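Local coordinates for protein protease (Penicillium cyclopium, PDB 5Z6O) that cleaves proteins as a subtilisin-family serine endopeptidase related to proteinase K, probably degrading casein, gelatin and type IV collagen, at residues A[130-135]-A[236-241]; A[110-115]-A[146-151]; A[34-39]-A[240-245]. All blocks are in the same frame, centred on the assembly; numbering follows the deposited sequence.

Following the chain from the N terminus, the segment 34-39 leads into a central strand of the parallel sheet and meets the C-terminal part of helix 227-245 in contact 3, closing a loop of 200 residues. Contact 2 is nested inside that loop and joins helix 108-124 to helix 143-154. Contact 1 begins between the two segments of contact 2, on strand 131-135, and crosses it by reaching forward to helix 227-245; it ends on the same helical stretch as contact 3, sharing Y240 and L241. Contact 1 thus ties strand 131-135, and contact 3 the lead-in to its neighbour 37-42, to one helix, whereas contact 2 lies across the sheet, touching strand 131-135 through M115 and V111 against M135.

Contact 1 (A[130-135]-A[236-241]); sequences KSVMNM and GAAAYL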
loop_
_atom_site.group_PDB
_atom_site.type_symbol
_atom_site.label_atom_id
_atom_site.label_comp_id
_atom_site.label_asym_id
_atom_site.label_seq_id
_atom_site.Cartn_x
_atom_site.Cartn_y
_atom_site.Cartn_z
ATOM N N LYS A 130 2.223 13.575 7.953
ATOM C CA LYS A 130 1.868 12.337 8.638
ATOM C C LYS A 130 0.627 11.732 8.002
ATOM O O LYS A 130 -0.342 11.347 8.657
ATOM C CB LYS A 130 1.718 12.579 10.139
ATOM C CG LYS A 130 0.998 13.832 10.536
ATOM C CD LYS A 130 1.051 13.965 12.072
ATOM C CE LYS A 130 -0.180 14.657 12.648
ATOM N NZ LYS A 130 -0.109 16.141 12.526
ATOM N N SER A 131 0.656 11.621 6.673
ATOM C CA SER A 131 -0.438 11.088 5.863
ATOM C C SER A 131 0.169 10.106 4.878
ATOM O O SER A 131 1.323 10.286 4.476
ATOM C CB SER A 131 -1.185 12.157 5.015
ATOM O OG SER A 131 -1.863 13.121 5.778
ATOM N N VAL A 132 -0.644 9.125 4.426
ATOM C CA VAL A 132 -0.171 8.070 3.530
ATOM C C VAL A 132 -1.178 7.913 2.406
ATOM O O VAL A 132 -2.390 8.015 2.625
ATOM C CB VAL A 132 0.007 6.739 4.316
ATOM C CG1 VAL A 132 0.215 5.557 3.358
ATOM C CG2 VAL A 132 1.165 6.889 5.289
ATOM N N MET A 133 -0.679 7.731 1.190
ATOM C CA MET A 133 -1.545 7.444 0.066
ATOM C C MET A 133 -1.089 6.154 -0.576
ATOM O O MET A 133 0.104 5.975 -0.824
ATOM C CB MET A 133 -1.510 8.593 -0.953
ATOM C CG MET A 133 -2.391 8.325 -2.171
ATOM S SD MET A 133 -2.358 9.650 -3.416
ATOM C CE MET A 133 -3.287 10.932 -2.591
ATOM N N ASN A 134 -2.034 5.272 -0.867
ATOM C CA ASN A 134 -1.712 4.027 -1.553
ATOM C C ASN A 134 -2.316 4.045 -2.956
ATOM O O ASN A 134 -3.526 4.256 -3.116
ATOM C CB ASN A 134 -2.229 2.817 -0.797
ATOM C CG ASN A 134 -1.777 1.518 -1.460
ATOM O OD1 ASN A 134 -0.600 1.134 -1.365
ATOM N ND2 ASN A 134 -2.682 0.865 -2.162
ATOM N N MET A 135 -1.502 3.724 -3.966
ATOM C CA MET A 135 -1.984 3.699 -5.356
ATOM C C MET A 135 -1.652 2.331 -5.929
ATOM O O MET A 135 -0.532 2.109 -6.371
ATOM C CB MET A 135 -1.375 4.800 -6.227
ATOM C CG MET A 135 -2.023 6.150 -5.912
ATOM S SD MET A 135 -1.522 7.435 -7.150
ATOM C CE MET A 135 -2.245 6.840 -8.660
ATOM N N GLY A 236 0.839 0.509 4.829
ATOM C CA GLY A 236 0.620 0.243 6.243
ATOM C C GLY A 236 1.893 0.377 7.060
ATOM O O GLY A 236 1.864 0.901 8.177
ATOM N N ALA A 237 3.015 -0.142 6.549
ATOM C CA ALA A 237 4.256 -0.022 7.308
ATOM C C ALA A 237 4.662 1.439 7.484
ATOM O O ALA A 237 5.227 1.811 8.522
ATOM C CB ALA A 237 5.383 -0.811 6.613
ATOM N N ALA A 238 4.427 2.284 6.471
ATOM C CA ALA A 238 4.743 3.692 6.642
ATOM C C ALA A 238 3.896 4.304 7.734
ATOM O O ALA A 238 4.402 5.058 8.563
ATOM C CB ALA A 238 4.540 4.460 5.333
ATOM N N ALA A 239 2.594 3.991 7.752
ATOM C CA ALA A 239 1.746 4.557 8.805
ATOM C C ALA A 239 2.214 4.080 10.177
ATOM O O ALA A 239 2.308 4.863 11.133
ATOM C CB ALA A 239 0.277 4.180 8.538
ATOM N N TYR A 240 2.554 2.794 10.274
ATOM C CA TYR A 240 3.111 2.223 11.493
ATOM C C TYR A 240 4.363 2.977 11.954
ATOM O O TYR A 240 4.497 3.334 13.134
ATOM C CB TYR A 240 3.408 0.768 11.200
ATOM C CG TYR A 240 4.115 0.028 12.285
ATOM C CD1 TYR A 240 3.429 -0.399 13.419
ATOM C CD2 TYR A 240 5.459 -0.242 12.178
ATOM C CE1 TYR A 240 4.094 -1.089 14.434
ATOM C CE2 TYR A 240 6.143 -0.981 13.175
ATOM C CZ TYR A 240 5.449 -1.370 14.285
ATOM O OH TYR A 240 6.135 -2.065 15.236
ATOM N N LEU A 241 5.312 3.218 11.036
ATOM C CA LEU A 241 6.559 3.848 11.452
ATOM C C LEU A 241 6.345 5.314 11.793
ATOM O O LEU A 241 7.040 5.851 12.664
ATOM C CB LEU A 241 7.618 3.710 10.350
ATOM C CG LEU A 241 8.105 2.271 10.182
ATOM C CD1 LEU A 241 9.026 2.152 8.957
ATOM C CD2 LEU A 241 8.854 1.842 11.435
#
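V132 meets segment 236-241 through one methyl, CG2, and touches A235 of the same helix as well. Its CG2 lies 4.2 Å from A238 CB and 4.3 Å from A239 CB, and its nearest atom in the helical segment is A239 N, 4.1 Å from that same CG2. The branch therefore rests where two successive alanines turn past the strand, against backbone as much as against methyl groups. With chi1 at 168°, CG1 is anti to the backbone N and CG2 stands beside it, anti to the carbonyl carbon, on the side of A238 and A239. The short alanine side chains let the strand come close, with CA of V132 and CA of A239 only 6.6 Å apart. I38 of the adjacent strand joins the same buried layer by touching both V132 and A239, and A238 reaches F158 on strand 157-162, the other neighbour of 131-135. M133 and M135 turn to the other face of the sheet, where they pack on helix 108-124. A central strand sandwiched between helices in this way is characteristic of the three-layer alpha/beta core of subtilisins, in which helix 227-245 carries the charge-relay serine S228 near its N-terminal end.

Contact 2 (A[110-115]-A[146-151]); sequences QVIAGM and NDAAAN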
loop_
_atom_site.group_PDB
_atom_site.type_symbol
_atom_site.label_atom_id
_atom_site.label_comp_id
_atom_site.label_asym_id
_atom_site.label_seq_id
_atom_site.Cartn_x
_atom_site.Cartn_y
_atom_site.Cartn_z
ATOM N N GLN A 110 -9.564 11.297 -14.056
ATOM C CA GLN A 110 -10.337 10.931 -12.852
ATOM C C GLN A 110 -9.418 10.558 -11.698
ATOM O O GLN A 110 -9.697 10.877 -10.526
ATOM C CB GLN A 110 -11.248 9.711 -13.089
ATOM C CG GLN A 110 -12.196 9.758 -14.234
ATOM C CD GLN A 110 -13.019 8.477 -14.357
ATOM O OE1 GLN A 110 -12.656 7.403 -13.807
ATOM N NE2 GLN A 110 -14.140 8.577 -15.050
ATOM N N VAL A 111 -8.349 9.815 -12.004
ATOM C CA VAL A 111 -7.379 9.448 -10.965
ATOM C C VAL A 111 -6.725 10.692 -10.390
ATOM O O VAL A 111 -6.581 10.845 -9.162
ATOM C CB VAL A 111 -6.321 8.490 -11.535
ATOM C CG1 VAL A 111 -5.224 8.216 -10.491
ATOM C CG2 VAL A 111 -6.967 7.203 -11.982
ATOM N N ILE A 112 -6.274 11.597 -11.273
ATOM C CA ILE A 112 -5.583 12.781 -10.792
ATOM C C ILE A 112 -6.513 13.632 -9.946
ATOM O O ILE A 112 -6.092 14.202 -8.933
ATOM C CB ILE A 112 -4.985 13.568 -11.983
ATOM C CG1 ILE A 112 -3.880 12.730 -12.618
ATOM C CG2 ILE A 112 -4.456 14.949 -11.522
ATOM C CD1 ILE A 112 -3.340 13.286 -13.881
ATOM N N ALA A 113 -7.792 13.738 -10.349
ATOM C CA ALA A 113 -8.777 14.473 -9.546
ATOM C C ALA A 113 -8.901 13.882 -8.140
ATOM O O ALA A 113 -9.022 14.626 -7.153
ATOM C CB ALA A 113 -10.138 14.473 -10.261
ATOM N N GLY A 114 -8.840 12.552 -8.021
ATOM C CA GLY A 114 -8.893 11.952 -6.687
ATOM C C GLY A 114 -7.648 12.241 -5.865
ATOM O O GLY A 114 -7.726 12.513 -4.655
ATOM N N MET A 115 -6.478 12.208 -6.517
ATOM C CA MET A 115 -5.231 12.545 -5.826
ATOM C C MET A 115 -5.253 13.974 -5.312
ATOM O O MET A 115 -4.845 14.244 -4.164
ATOM C CB MET A 115 -4.039 12.352 -6.772
ATOM C CG MET A 115 -3.924 10.929 -7.285
ATOM S SD MET A 115 -2.767 10.759 -8.644
ATOM C CE MET A 115 -1.262 11.152 -7.794
ATOM N N ASN A 146 2.848 11.397 -13.629
ATOM C CA ASN A 146 4.057 11.506 -12.821
ATOM C C ASN A 146 4.138 12.838 -12.090
ATOM O O ASN A 146 4.549 12.881 -10.926
ATOM C CB ASN A 146 5.300 11.312 -13.678
ATOM C CG ASN A 146 5.585 9.856 -13.970
ATOM O OD1 ASN A 146 4.749 8.984 -13.741
ATOM N ND2 ASN A 146 6.782 9.580 -14.436
ATOM N N ASP A 147 3.748 13.946 -12.752
ATOM C CA ASP A 147 3.717 15.244 -12.066
ATOM C C ASP A 147 2.752 15.226 -10.889
ATOM O O ASP A 147 3.037 15.821 -9.833
ATOM C CB ASP A 147 3.276 16.364 -13.004
ATOM C CG ASP A 147 4.314 16.677 -14.072
ATOM O OD1 ASP A 147 5.481 16.268 -13.912
ATOM O OD2 ASP A 147 3.902 17.333 -15.060
ATOM N N ALA A 148 1.564 14.655 -11.098
ATOM C CA ALA A 148 0.575 14.613 -10.023
ATOM C C ALA A 148 1.110 13.824 -8.831
ATOM O O ALA A 148 0.933 14.234 -7.671
ATOM C CB ALA A 148 -0.718 13.997 -10.532
ATOM N N ALA A 149 1.736 12.678 -9.103
ATOM C CA ALA A 149 2.311 11.869 -8.016
ATOM C C ALA A 149 3.406 12.622 -7.266
ATOM O O ALA A 149 3.474 12.599 -6.012
ATOM C CB ALA A 149 2.859 10.561 -8.568
ATOM N N ALA A 150 4.303 13.278 -8.018
ATOM C CA ALA A 150 5.357 14.044 -7.365
ATOM C C ALA A 150 4.764 15.152 -6.514
ATOM O O ALA A 150 5.288 15.468 -5.448
ATOM C CB ALA A 150 6.337 14.636 -8.391
ATOM N N ASN A 151 3.679 15.767 -6.977
ATOM C CA ASN A 151 3.048 16.814 -6.186
ATOM C C ASN A 151 2.463 16.265 -4.886
ATOM O O ASN A 151 2.462 16.958 -3.857
ATOM C CB ASN A 151 1.958 17.496 -7.010
ATOM C CG ASN A 151 1.302 18.620 -6.259
ATOM O OD1 ASN A 151 1.953 19.615 -5.943
ATOM N ND2 ASN A 151 0.020 18.463 -5.935
#
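The helices 108-124 and 143-154 lie next to one another on one face of the parallel sheet, as successive connections of its beta-alpha-beta units. Over the segments 110-115 and 146-151 their axes run nearly parallel, at 12°, with a closest approach of 10.2 Å. Two residues one turn apart, I112 and M115, face A148 and A149 across this interface, and all of the contact is apolar packing. The methyl of A148 is held between the two larger side chains. I112 CG2 approaches A148 CB to 4.0 Å, and the CG1 branch lies just as near, so the isoleucine straddles the methyl with both arms. From the next turn, M115 CE comes to 4.0 Å from the same A148 CB. The methionine reaches further, past this methyl to the peptide joining A148 to A149: its CE is 3.6 Å from A149 N and also touches A149 CB. A bend at the thioether (chi3 66°), after an extended run through CG, turns the terminal methyl onto that surface. The long methionine thus spans the distance between the axes that the alanines leave, while their small size exposes the opposing helix backbone to it.

M145, one turn before A148 and A149, extends the interface by touching V111, I112 and M115, and V152 packs on M115 from the following turn. Beneath, M135 of the sheet meets V111 and M115. At the far side of the second helix, N146 is hydrogen-bonded through OD1 to S174 OG and through ND2 to S177 OG, which ties the helix to residues 174-177 of the same chain. The M115 side chain lies about 11 Å from that of D42, of the charge-relay system. Such pairing of helices within one layer is typical of three-layer alpha/beta folds with a parallel sheet, the subtilisin fold among them.

Contact 3 (A[34-39]-A[240-245]); sequences EGIVIY and YLMALE
I36 overlaps the base of M242 and the methyl of A243 on the last turns of helix 227-245. Its CD1 sits 3.8 Å from M242 CB, CG1 is 4.1 Å from A243 CB, and CG2 lies 4.0 Å from M242 SD, so all three outer carbons of the isoleucine are used. With chi2 at -60°, CD1 of I36 turns toward M242 CB. M242 stays extended beyond CG, and its chain passes across the isoleucine at about a right angle, laying the sulfur beside CG2 while its end leads on away from the segment. The A243 methyl is also pressed against backbone: E34 O is 3.6 Å from A243 CB, whereas the glutamate side chain leads away. Between E34 and I36, G35 takes a positive phi of 85°, which turns the chain just before strand 37-42. I36 itself is already backbone-hydrogen-bonded to S93, the first residue of the neighbouring strand 93-98, and M242 touches T249 on helix 249-259. Here the entry of a central strand packs on the C-terminal part of a helix, the arrangement typical of the subtilisin alpha/beta core; D42 ends the strand and S228 lies near the start of the helix, both at the end away from this contact.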
loop_
_atom_site.group_PDB
_atom_site.type_symbol
_atom_site.label_atom_id
_atom_site.label_comp_id
_atom_site.label_asym_id
_atom_site.label_seq_id
_atom_site.Cartn_x
_atom_site.Cartn_y
_atom_site.Cartn_z
ATOM N N GLU A 34 -1.814 4.330 14.916
ATOM C CA GLU A 34 -2.928 5.162 15.350
ATOM C C GLU A 34 -2.664 6.629 15.056
ATOM O O GLU A 34 -1.544 7.109 15.201
ATOM C CB GLU A 34 -3.167 4.985 16.866
ATOM C CG GLU A 34 -4.473 5.631 17.353
ATOM C CD GLU A 34 -4.888 5.141 18.749
ATOM O OE1 GLU A 34 -4.042 5.171 19.666
ATOM O OE2 GLU A 34 -6.051 4.714 18.911
ATOM N N GLY A 35 -3.695 7.331 14.609
ATOM C CA GLY A 35 -3.570 8.738 14.322
ATOM C C GLY A 35 -3.048 9.070 12.948
ATOM O O GLY A 35 -2.943 10.261 12.609
ATOM N N ILE A 36 -2.713 8.069 12.141
ATOM C CA ILE A 36 -2.260 8.293 10.767
ATOM C C ILE A 36 -3.417 8.033 9.811
ATOM O O ILE A 36 -4.133 7.045 9.959
ATOM C CB ILE A 36 -1.079 7.380 10.415
ATOM C CG1 ILE A 36 0.030 7.536 11.445
ATOM C CG2 ILE A 36 -0.557 7.747 9.007
ATOM C CD1 ILE A 36 0.570 8.987 11.533
ATOM N N VAL A 37 -3.573 8.892 8.795
ATOM C CA VAL A 37 -4.619 8.746 7.784
ATOM C C VAL A 37 -4.013 8.097 6.548
ATOM O O VAL A 37 -2.954 8.534 6.064
ATOM C CB VAL A 37 -5.231 10.111 7.430
ATOM C CG1 VAL A 37 -6.289 9.942 6.342
ATOM C CG2 VAL A 37 -5.811 10.752 8.696
ATOM N N ILE A 38 -4.669 7.063 6.039
ATOM C CA ILE A 38 -4.268 6.385 4.811
ATOM C C ILE A 38 -5.342 6.628 3.761
ATOM O O ILE A 38 -6.494 6.212 3.937
ATOM C CB ILE A 38 -4.086 4.880 5.029
ATOM C CG1 ILE A 38 -2.968 4.603 6.045
ATOM C CG2 ILE A 38 -3.721 4.231 3.707
ATOM C CD1 ILE A 38 -2.944 3.127 6.555
ATOM N N TYR A 39 -4.958 7.223 2.631
ATOM C CA TYR A 39 -5.891 7.393 1.524
ATOM C C TYR A 39 -5.756 6.221 0.563
ATOM O O TYR A 39 -4.688 6.016 -0.011
ATOM C CB TYR A 39 -5.607 8.696 0.778
ATOM C CG TYR A 39 -5.823 9.909 1.643
ATOM C CD1 TYR A 39 -7.097 10.485 1.752
ATOM C CD2 TYR A 39 -4.750 10.493 2.341
ATOM C CE1 TYR A 39 -7.315 11.598 2.530
ATOM C CE2 TYR A 39 -4.966 11.610 3.153
ATOM C CZ TYR A 39 -6.253 12.153 3.227
ATOM O OH TYR A 39 -6.456 13.256 4.007
ATOM N N TYR A 240 2.554 2.794 10.274
ATOM C CA TYR A 240 3.111 2.223 11.493
ATOM C C TYR A 240 4.363 2.977 11.954
ATOM O O TYR A 240 4.497 3.334 13.134
ATOM C CB TYR A 240 3.408 0.768 11.200
ATOM C CG TYR A 240 4.115 0.028 12.285
ATOM C CD1 TYR A 240 3.429 -0.399 13.419
ATOM C CD2 TYR A 240 5.459 -0.242 12.178
ATOM C CE1 TYR A 240 4.094 -1.089 14.434
ATOM C CE2 TYR A 240 6.143 -0.981 13.175
ATOM C CZ TYR A 240 5.449 -1.370 14.285
ATOM O OH TYR A 240 6.135 -2.065 15.236
ATOM N N LEU A 241 5.312 3.218 11.036
ATOM C CA LEU A 241 6.559 3.848 11.452
ATOM C C LEU A 241 6.345 5.314 11.793
ATOM O O LEU A 241 7.040 5.851 12.664
ATOM C CB LEU A 241 7.618 3.710 10.350
ATOM C CG LEU A 241 8.105 2.271 10.182
ATOM C CD1 LEU A 241 9.026 2.152 8.957
ATOM C CD2 LEU A 241 8.854 1.842 11.435
ATOM N N MET A 242 5.415 5.982 11.108
ATOM C CA MET A 242 5.104 7.361 11.457
ATOM C C MET A 242 4.596 7.458 12.882
ATOM O O MET A 242 5.011 8.344 13.634
ATOM C CB MET A 242 4.047 7.946 10.504
ATOM C CG MET A 242 4.607 8.236 9.129
ATOM S SD MET A 242 3.217 8.714 8.019
ATOM C CE MET A 242 4.191 8.995 6.546
ATOM N N ALA A 243 3.674 6.567 13.264
ATOM C CA ALA A 243 3.115 6.671 14.608
ATOM C C ALA A 243 4.098 6.163 15.652
ATOM O O ALA A 243 4.049 6.616 16.796
ATOM C CB ALA A 243 1.793 5.906 14.707
ATOM N N LEU A 244 5.006 5.255 15.273
ATOM C CA LEU A 244 5.966 4.675 16.220
ATOM C C LEU A 244 7.193 5.565 16.419
ATOM O O LEU A 244 7.543 5.919 17.548
ATOM C CB LEU A 244 6.390 3.287 15.737
ATOM C CG LEU A 244 7.500 2.596 16.548
ATOM C CD1 LEU A 244 6.971 2.265 17.927
ATOM C CD2 LEU A 244 8.000 1.332 15.848
ATOM N N GLU A 245 7.883 5.901 15.339
ATOM C CA GLU A 245 9.165 6.621 15.384
ATOM C C GLU A 245 9.029 8.101 15.080
ATOM O O GLU A 245 9.998 8.852 15.247
ATOM C CB GLU A 245 10.145 6.039 14.357
ATOM C CG GLU A 245 10.407 4.565 14.501
ATOM C CD GLU A 245 11.386 4.039 13.461
ATOM O OE1 GLU A 245 11.674 4.743 12.469
ATOM O OE2 GLU A 245 11.846 2.901 13.628
#